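Local structure of carboxypeptidase D (Drosophila melanogaster, 3MN8) at residues D127-L131 against L329-R333; Y255-I261 against R323-L328. The protein removes, as a zinc-dependent enzyme, C-terminal arginine or lysine residues from peptides and proteins, processing growth factors, peptide hormones and neuropeptides. All blocks are in the same frame, centred on the assembly; numbering follows the deposited sequence.

Contact 1. Residues D127-L131 against L329-R333. With NAG (2-acetamido-2-deoxy-beta-D-glucopyranose), chain E.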
ATOM      1  N   ASP A 127      -8.417  16.794  10.613  1.00 61.06           N
ATOM      2  CA  ASP A 127      -8.301  15.861   9.488  1.00 63.95           C
ATOM      3  C   ASP A 127      -7.488  14.613   9.844  1.00 56.95           C
ATOM      4  O   ASP A 127      -7.980  13.487   9.733  1.00 61.49           O
ATOM      5  CB  ASP A 127      -7.655  16.551   8.278  1.00 76.52           C
ATOM      6  CG  ASP A 127      -8.645  17.365   7.466  1.00 85.58           C
ATOM      7  OD1 ASP A 127      -9.806  16.927   7.326  1.00 84.77           O
ATOM      8  OD2 ASP A 127      -8.254  18.436   6.953  1.00 91.95           O
ATOM      9  N   LEU A 128      -6.240  14.829  10.262  1.00 53.54           N
ATOM     10  CA  LEU A 128      -5.321  13.757  10.649  1.00 42.39           C
ATOM     11  C   LEU A 128      -5.858  12.937  11.821  1.00 49.31           C
ATOM     12  O   LEU A 128      -5.874  11.701  11.781  1.00 46.63           O
ATOM     13  CB  LEU A 128      -3.958  14.348  11.024  1.00 44.83           C
ATOM     14  CG  LEU A 128      -3.222  15.167   9.958  1.00 45.43           C
ATOM     15  CD1 LEU A 128      -1.915  15.762  10.515  1.00 47.82           C
ATOM     16  CD2 LEU A 128      -2.952  14.322   8.727  1.00 37.39           C
ATOM     17  N   GLY A 129      -6.285  13.628  12.874  1.00 50.64           N
ATOM     18  CA  GLY A 129      -6.882  12.964  14.016  1.00 48.85           C
ATOM     19  C   GLY A 129      -7.952  12.010  13.535  1.00 49.10           C
ATOM     20  O   GLY A 129      -8.104  10.908  14.070  1.00 54.75           O
ATOM     21  N   GLN A 130      -8.679  12.431  12.502  1.00 32.98           N
ATOM     22  CA  GLN A 130      -9.810  11.659  12.008  1.00 43.69           C
ATOM     23  C   GLN A 130      -9.316  10.543  11.115  1.00 38.02           C
ATOM     24  O   GLN A 130      -9.858   9.435  11.124  1.00 37.19           O
ATOM     25  CB  GLN A 130     -10.790  12.558  11.257  1.00 47.85           C
ATOM     26  CG  GLN A 130     -12.236  12.059  11.307  1.00 56.56           C
ATOM     27  CD  GLN A 130     -12.498  10.940  10.321  1.00 54.11           C
ATOM     28  OE1 GLN A 130     -11.728  10.748   9.384  1.00 64.97           O
ATOM     29  NE2 GLN A 130     -13.587  10.200  10.519  1.00 52.42           N
ATOM     30  N   LEU A 131      -8.282  10.840  10.343  1.00 32.45           N
ATOM     31  CA  LEU A 131      -7.635   9.822   9.529  1.00 38.21           C
ATOM     32  C   LEU A 131      -7.160   8.663  10.409  1.00 30.51           C
ATOM     33  O   LEU A 131      -7.434   7.497  10.140  1.00 28.81           O
ATOM     34  CB  LEU A 131      -6.436  10.426   8.794  1.00 33.88           C
ATOM     35  CG  LEU A 131      -5.658   9.440   7.927  1.00 37.82           C
ATOM     36  CD1 LEU A 131      -6.538   8.980   6.777  1.00 29.34           C
ATOM     37  CD2 LEU A 131      -4.361  10.067   7.429  1.00 32.46           C
ATOM     38  N   LEU A 329      -1.659  11.506   2.001  1.00 35.87           N
ATOM     39  CA  LEU A 329      -2.831  11.580   2.857  1.00 46.05           C
ATOM     40  C   LEU A 329      -4.097  11.207   2.085  1.00 41.31           C
ATOM     41  O   LEU A 329      -4.872  10.348   2.510  1.00 50.61           O
ATOM     42  CB  LEU A 329      -2.967  12.989   3.434  1.00 52.24           C
ATOM     43  CG  LEU A 329      -2.172  13.338   4.696  1.00 48.02           C
ATOM     44  CD1 LEU A 329      -1.338  12.151   5.209  1.00 37.22           C
ATOM     45  CD2 LEU A 329      -1.322  14.608   4.466  1.00 42.80           C
ATOM     46  N   GLN A 330      -4.298  11.860   0.948  1.00 29.00           N
ATOM     47  CA  GLN A 330      -5.492  11.638   0.145  1.00 40.94           C
ATOM     48  C   GLN A 330      -5.628  10.192  -0.329  1.00 41.52           C
ATOM     49  O   GLN A 330      -6.731   9.656  -0.372  1.00 48.40           O
ATOM     50  CB  GLN A 330      -5.525  12.609  -1.036  1.00 53.30           C
ATOM     51  CG  GLN A 330      -5.756  14.036  -0.613  1.00 54.92           C
ATOM     52  CD  GLN A 330      -7.014  14.177   0.223  1.00 56.95           C
ATOM     53  OE1 GLN A 330      -8.123  14.056  -0.285  1.00 56.99           O
ATOM     54  NE2 GLN A 330      -6.844  14.437   1.514  1.00 64.74           N
ATOM     55  N   LEU A 331      -4.511   9.565  -0.685  1.00 37.19           N
ATOM     56  CA  LEU A 331      -4.527   8.163  -1.101  1.00 28.11           C
ATOM     57  C   LEU A 331      -4.994   7.325   0.072  1.00 25.90           C
ATOM     58  O   LEU A 331      -5.841   6.448  -0.075  1.00 30.78           O
ATOM     59  CB  LEU A 331      -3.140   7.707  -1.549  1.00 25.29           C
ATOM     60  CG  LEU A 331      -3.020   6.307  -2.158  1.00 38.68           C
ATOM     61  CD1 LEU A 331      -1.604   6.057  -2.636  1.00 28.76           C
ATOM     62  CD2 LEU A 331      -3.400   5.235  -1.159  1.00 62.32           C
ATOM     63  N   LEU A 332      -4.445   7.601   1.244  1.00 22.23           N
ATOM     64  CA  LEU A 332      -4.836   6.842   2.421  1.00 35.95           C
ATOM     65  C   LEU A 332      -6.335   6.914   2.598  1.00 30.99           C
ATOM     66  O   LEU A 332      -6.973   5.899   2.845  1.00 35.41           O
ATOM     67  CB  LEU A 332      -4.107   7.332   3.675  1.00 44.24           C
ATOM     68  CG  LEU A 332      -2.623   6.925   3.698  1.00 39.91           C
ATOM     69  CD1 LEU A 332      -1.848   7.613   4.806  1.00 33.42           C
ATOM     70  CD2 LEU A 332      -2.475   5.420   3.799  1.00 25.49           C
ATOM     71  N   ARG A 333      -6.904   8.105   2.435  1.00 36.89           N
ATOM     72  CA  ARG A 333      -8.354   8.290   2.618  1.00 28.07           C
ATOM     73  C   ARG A 333      -9.193   7.557   1.575  1.00 28.72           C
ATOM     74  O   ARG A 333     -10.407   7.421   1.728  1.00 51.97           O
ATOM     75  CB  ARG A 333      -8.721   9.773   2.676  1.00 24.80           C
ATOM     76  CG  ARG A 333      -7.850  10.543   3.658  1.00 44.83           C
ATOM     77  CD  ARG A 333      -8.495  11.819   4.178  1.00 61.63           C
ATOM     78  NE  ARG A 333      -9.449  11.552   5.239  1.00 63.78           N
ATOM     79  CZ  ARG A 333      -9.408  12.013   6.490  1.00 66.76           C
ATOM     80  NH1 ARG A 333     -10.379  11.657   7.310  1.00 61.27           N
ATOM     81  NH2 ARG A 333      -8.441  12.814   6.932  1.00 63.78           N
TER
HETATM   82  C1  NAG E 501     -10.042  10.533  17.601  1.00 55.32           C
HETATM   83  C2  NAG E 501     -11.241  11.480  17.611  1.00 67.95           C
HETATM   84  C3  NAG E 501     -11.322  12.328  18.874  1.00 79.93           C
HETATM   85  C4  NAG E 501     -11.035  11.484  20.114  1.00 73.40           C
HETATM   86  C5  NAG E 501      -9.782  10.645  19.907  1.00 59.12           C
HETATM   87  C6  NAG E 501      -9.539   9.741  21.099  1.00 76.10           C
HETATM   88  C7  NAG E 501     -10.420  13.296  16.087  1.00 67.71           C
HETATM   89  C8  NAG E 501      -9.031  13.312  16.671  1.00 71.95           C
HETATM   90  N2  NAG E 501     -11.267  12.311  16.412  1.00 73.78           N
HETATM   91  O3  NAG E 501     -12.612  12.903  18.953  1.00 89.80           O
HETATM   92  O4  NAG E 501     -10.865  12.308  21.251  1.00 76.08           O
HETATM   93  O5  NAG E 501      -9.961   9.807  18.796  1.00 39.80           O
HETATM   94  O6  NAG E 501     -10.481   8.692  21.031  1.00 77.28           O
HETATM   95  O7  NAG E 501     -10.756  14.186  15.306  1.00 46.04           O

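Contact 2. Residues Y255-I261 against R323-L328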
ATOM      1  N   TYR A 255      -3.345  10.120  -6.217  1.00 35.58           N
ATOM      2  CA  TYR A 255      -1.973  10.477  -5.876  1.00 36.96           C
ATOM      3  C   TYR A 255      -1.395  11.486  -6.873  1.00 39.92           C
ATOM      4  O   TYR A 255      -0.840  12.520  -6.490  1.00 42.21           O
ATOM      5  CB  TYR A 255      -1.087   9.224  -5.806  1.00 33.04           C
ATOM      6  CG  TYR A 255       0.218   9.467  -5.085  1.00 39.58           C
ATOM      7  CD1 TYR A 255       1.275  10.125  -5.721  1.00 49.18           C
ATOM      8  CD2 TYR A 255       0.393   9.053  -3.762  1.00 27.84           C
ATOM      9  CE1 TYR A 255       2.481  10.361  -5.062  1.00 47.49           C
ATOM     10  CE2 TYR A 255       1.591   9.283  -3.089  1.00 34.30           C
ATOM     11  CZ  TYR A 255       2.632   9.940  -3.747  1.00 41.73           C
ATOM     12  OH  TYR A 255       3.823  10.174  -3.094  1.00 34.35           O
ATOM     13  N   SER A 256      -1.530  11.186  -8.156  1.00 39.90           N
ATOM     14  CA  SER A 256      -0.930  12.036  -9.166  1.00 38.25           C
ATOM     15  C   SER A 256      -1.606  13.406  -9.181  1.00 49.25           C
ATOM     16  O   SER A 256      -0.932  14.439  -9.193  1.00 53.36           O
ATOM     17  CB  SER A 256      -1.009  11.365 -10.539  1.00 39.78           C
ATOM     18  OG  SER A 256      -0.302  12.113 -11.515  1.00 55.72           O
ATOM     19  N   ASP A 257      -2.938  13.412  -9.184  1.00 51.02           N
ATOM     20  CA  ASP A 257      -3.697  14.663  -9.232  1.00 43.05           C
ATOM     21  C   ASP A 257      -3.212  15.611  -8.131  1.00 45.36           C
ATOM     22  O   ASP A 257      -3.131  16.821  -8.334  1.00 49.97           O
ATOM     23  CB  ASP A 257      -5.213  14.410  -9.101  1.00 37.05           C
ATOM     24  CG  ASP A 257      -5.841  13.847 -10.380  1.00 59.57           C
ATOM     25  OD1 ASP A 257      -5.091  13.547 -11.326  1.00 67.86           O
ATOM     26  OD2 ASP A 257      -7.089  13.702 -10.446  1.00 66.14           O
ATOM     27  N   ASN A 258      -2.884  15.047  -6.971  1.00 44.01           N
ATOM     28  CA  ASN A 258      -2.424  15.831  -5.828  1.00 43.93           C
ATOM     29  C   ASN A 258      -0.915  16.088  -5.793  1.00 48.11           C
ATOM     30  O   ASN A 258      -0.397  16.626  -4.817  1.00 50.27           O
ATOM     31  CB  ASN A 258      -2.869  15.171  -4.524  1.00 36.57           C
ATOM     32  CG  ASN A 258      -4.324  15.452  -4.208  1.00 49.17           C
ATOM     33  OD1 ASN A 258      -4.668  16.537  -3.726  1.00 50.69           O
ATOM     34  ND2 ASN A 258      -5.192  14.483  -4.486  1.00 44.73           N
ATOM     35  N   HIS A 259      -0.218  15.703  -6.857  1.00 56.21           N
ATOM     36  CA  HIS A 259       1.231  15.838  -6.921  1.00 52.98           C
ATOM     37  C   HIS A 259       1.567  16.807  -8.039  1.00 51.25           C
ATOM     38  O   HIS A 259       1.428  16.477  -9.213  1.00 60.06           O
ATOM     39  CB  HIS A 259       1.890  14.472  -7.167  1.00 52.03           C
ATOM     40  CG  HIS A 259       3.381  14.472  -6.989  1.00 55.92           C
ATOM     41  ND1 HIS A 259       4.223  15.267  -7.740  1.00 53.46           N
ATOM     42  CD2 HIS A 259       4.181  13.764  -6.154  1.00 52.82           C
ATOM     43  CE1 HIS A 259       5.474  15.050  -7.374  1.00 46.18           C
ATOM     44  NE2 HIS A 259       5.478  14.146  -6.410  1.00 46.15           N
ATOM     45  N   PRO A 260       2.011  18.012  -7.679  1.00 59.21           N
ATOM     46  CA  PRO A 260       2.193  19.138  -8.610  1.00 58.57           C
ATOM     47  C   PRO A 260       3.037  18.808  -9.840  1.00 52.24           C
ATOM     48  O   PRO A 260       2.923  19.499 -10.845  1.00 56.77           O
ATOM     49  CB  PRO A 260       2.930  20.176  -7.761  1.00 53.34           C
ATOM     50  CG  PRO A 260       2.569  19.845  -6.357  1.00 59.28           C
ATOM     51  CD  PRO A 260       2.432  18.348  -6.309  1.00 51.85           C
ATOM     52  N   ILE A 261       3.882  17.786  -9.754  1.00 54.69           N
ATOM     53  CA  ILE A 261       4.822  17.470 -10.835  1.00 61.17           C
ATOM     54  C   ILE A 261       4.440  16.199 -11.592  1.00 49.52           C
ATOM     55  O   ILE A 261       4.511  16.144 -12.831  1.00 47.56           O
ATOM     56  CB  ILE A 261       6.271  17.338 -10.295  1.00 62.11           C
ATOM     57  CG1 ILE A 261       6.815  18.715  -9.891  1.00 50.65           C
ATOM     58  CG2 ILE A 261       7.185  16.660 -11.328  1.00 54.93           C
ATOM     59  CD1 ILE A 261       8.143  18.651  -9.174  1.00 55.57           C
ATOM     60  N   ARG A 323       5.605  18.038  -1.670  1.00 44.57           N
ATOM     61  CA  ARG A 323       4.880  17.563  -2.854  1.00 43.55           C
ATOM     62  C   ARG A 323       4.014  16.334  -2.573  1.00 49.12           C
ATOM     63  O   ARG A 323       2.834  16.283  -2.940  1.00 49.94           O
ATOM     64  CB  ARG A 323       5.865  17.240  -3.976  1.00 36.72           C
ATOM     65  CG  ARG A 323       6.838  18.364  -4.234  1.00 51.62           C
ATOM     66  CD  ARG A 323       7.924  17.946  -5.197  1.00 55.13           C
ATOM     67  NE  ARG A 323       8.625  19.092  -5.769  1.00 55.20           N
ATOM     68  CZ  ARG A 323       9.735  18.984  -6.487  1.00 76.90           C
ATOM     69  NH1 ARG A 323      10.254  17.780  -6.706  1.00 71.74           N
ATOM     70  NH2 ARG A 323      10.323  20.068  -6.981  1.00 94.28           N
ATOM     71  N   ASN A 324       4.607  15.341  -1.921  1.00 38.11           N
ATOM     72  CA  ASN A 324       3.941  14.069  -1.735  1.00 31.58           C
ATOM     73  C   ASN A 324       2.993  14.087  -0.552  1.00 42.06           C
ATOM     74  O   ASN A 324       2.123  13.221  -0.426  1.00 47.42           O
ATOM     75  CB  ASN A 324       4.972  12.964  -1.569  1.00 40.89           C
ATOM     76  CG  ASN A 324       5.807  12.756  -2.817  1.00 49.54           C
ATOM     77  OD1 ASN A 324       5.527  11.861  -3.613  1.00 53.56           O
ATOM     78  ND2 ASN A 324       6.839  13.586  -2.997  1.00 50.25           N
ATOM     79  N   LYS A 325       3.161  15.081   0.313  1.00 38.50           N
ATOM     80  CA  LYS A 325       2.353  15.216   1.529  1.00 42.38           C
ATOM     81  C   LYS A 325       0.852  14.985   1.304  1.00 38.71           C
ATOM     82  O   LYS A 325       0.264  14.097   1.919  1.00 42.39           O
ATOM     83  CB  LYS A 325       2.584  16.599   2.142  1.00 42.59           C
ATOM     84  CG  LYS A 325       2.092  16.787   3.565  1.00 29.57           C
ATOM     85  CD  LYS A 325       2.260  18.244   3.913  1.00 43.14           C
ATOM     86  CE  LYS A 325       1.890  18.538   5.339  1.00 56.27           C
ATOM     87  NZ  LYS A 325       2.208  19.959   5.643  1.00 62.19           N
ATOM     88  N   ALA A 326       0.254  15.795   0.428  1.00 39.43           N
ATOM     89  CA  ALA A 326      -1.171  15.717   0.107  1.00 45.36           C
ATOM     90  C   ALA A 326      -1.573  14.404  -0.583  1.00 54.98           C
ATOM     91  O   ALA A 326      -2.627  13.821  -0.283  1.00 47.15           O
ATOM     92  CB  ALA A 326      -1.577  16.906  -0.753  1.00 38.93           C
ATOM     93  N   SER A 327      -0.736  13.948  -1.512  1.00 52.51           N
ATOM     94  CA  SER A 327      -0.986  12.701  -2.239  1.00 37.72           C
ATOM     95  C   SER A 327      -0.945  11.457  -1.339  1.00 25.15           C
ATOM     96  O   SER A 327      -1.620  10.471  -1.602  1.00 35.04           O
ATOM     97  CB  SER A 327       0.027  12.557  -3.379  1.00 33.50           C
ATOM     98  OG  SER A 327       0.175  13.784  -4.089  1.00 39.77           O
ATOM     99  N   LEU A 328      -0.143  11.504  -0.282  1.00 22.96           N
ATOM    100  CA  LEU A 328      -0.015  10.373   0.635  1.00 32.69           C
ATOM    101  C   LEU A 328      -1.189  10.333   1.613  1.00 36.06           C
ATOM    102  O   LEU A 328      -1.670   9.270   2.007  1.00 37.07           O
ATOM    103  CB  LEU A 328       1.319  10.438   1.401  1.00 36.98           C
ATOM    104  CG  LEU A 328       2.654  10.193   0.670  1.00 26.58           C
ATOM    105  CD1 LEU A 328       3.772  10.938   1.363  1.00 20.31           C
ATOM    106  CD2 LEU A 328       2.981   8.706   0.582  1.00 20.53           C
TER

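Contact 1. Residues D127-L131 against L329-R333
In the layer of helices covering one face of the M14 catalytic domain's central sheet, helix 126-134 meets helix 317-333 chiefly through Leu131 and Arg333. The local axes stay 11.5 Å apart at 39°, so side chains do the bridging. Arg333 spans most of the gap: its chain bends at chi3 (80°), turning the guanidinium edge to the backbone of 127-131. Arg333 NH2 donates to Asp127 O at 2.9 Å; the oxygen lies near the guanidinium plane, whereas the donor stands well above the carbonyl plane. Beside it, Gln130 OE1 comes to 2.6 Å from Arg333 NH1, with the amide and guanidinium nearly coplanar (19°). Leu131 covers one guanidinium face, its CB 3.6 Å from Arg333 NH2, and its CD1 also touches Leu332 CB (4.3 Å). Leu128 CD2 lies against Leu329 CG, and Leu131 CD2 meets Leu329 CD1. Gly129 faces the glycan methyl C8 instead. Asp127 O is thus gripped twice, by Arg333 and by Leu131 N of its own helix. Since Asp127 OD1 remains 4.4 Å from Arg333 NH2 and well out of its plane, the carboxylate probably adds only diffuse attraction to a bond made with the main chain.

Contact 2. Residues Y255-I261 against R323-L328
Arg323 begins the contact by placing its CB over one face of the His259 imidazole, 4.2 Å from the centroid and 23° off the normal, a CH-pi approach offset toward the rim. That ring's own rotation is fixed from within its segment, where Ile261 N donates to His259 ND1 at 3.2 Å, close to the ring plane. Asn324 follows with OD1 lying at the edge of the same ring and accepting the hydroxyl proton of Tyr255 OH, a bond modelled as very short at 2.5 Å; Asn324 ND2 donates to Glu320 O. Ala326 touches Asn258, whose amide ND2 is turned to Thr254 O. Ser327 CB sits 3.3 Å from the centroid of the Tyr255 ring and only 4° off the normal, while Ser327 OG lies 2.9 Å from Tyr255 O and 3.0 Å from Asn258 O, two acceptors for one proton. Such a small residue lets the backbones close in, with Tyr255 CA and Ser327 CA 4.4 Å apart. The phenol reaches Asn324 because CG is swung opposite the main-chain nitrogen (chi1 -164°), and Leu328 CD2 meets the ring edge at Tyr255 CE2 (4.0 Å). A phenylalanine in place of Tyr255 would probably keep the ring under Ser327 CB but leave Asn324 OD1 without its hydroxyl donor. Tyr255 also touches Phe216 of strand 212-217 and Leu306, next to the predicted catalytic Glu305; the C-terminal end of helix 245-257 and the loop after it thus pack on helix 317-333, beside the central sheet of the alpha/beta catalytic domain.

This chain is the first carboxypeptidase-like domain, in its active 1B form: an M14 catalytic part followed by a transthyretin-like domain. Both contacts lie in the catalytic part and share helix 317-333, whose consecutive segments 323-328 and 329-333 serve contact 2 and contact 1. Their centres are 14 Å apart. Chain order is 127-131, 255-261, 323-328, 329-333, so contact 2 falls within the span that contact 1 bridges. Leu332 and Leu328 reach strands 93-97 and 212-217 of one sheet. The contacts also touch: Leu331 CD1 packs 3.8 Å from Tyr255 CD2. The shared helix thereby joins helix 126-134 and the end of helix 245-257 with its following loop, far apart in sequence, over the sheet that carries the zinc ligand His217.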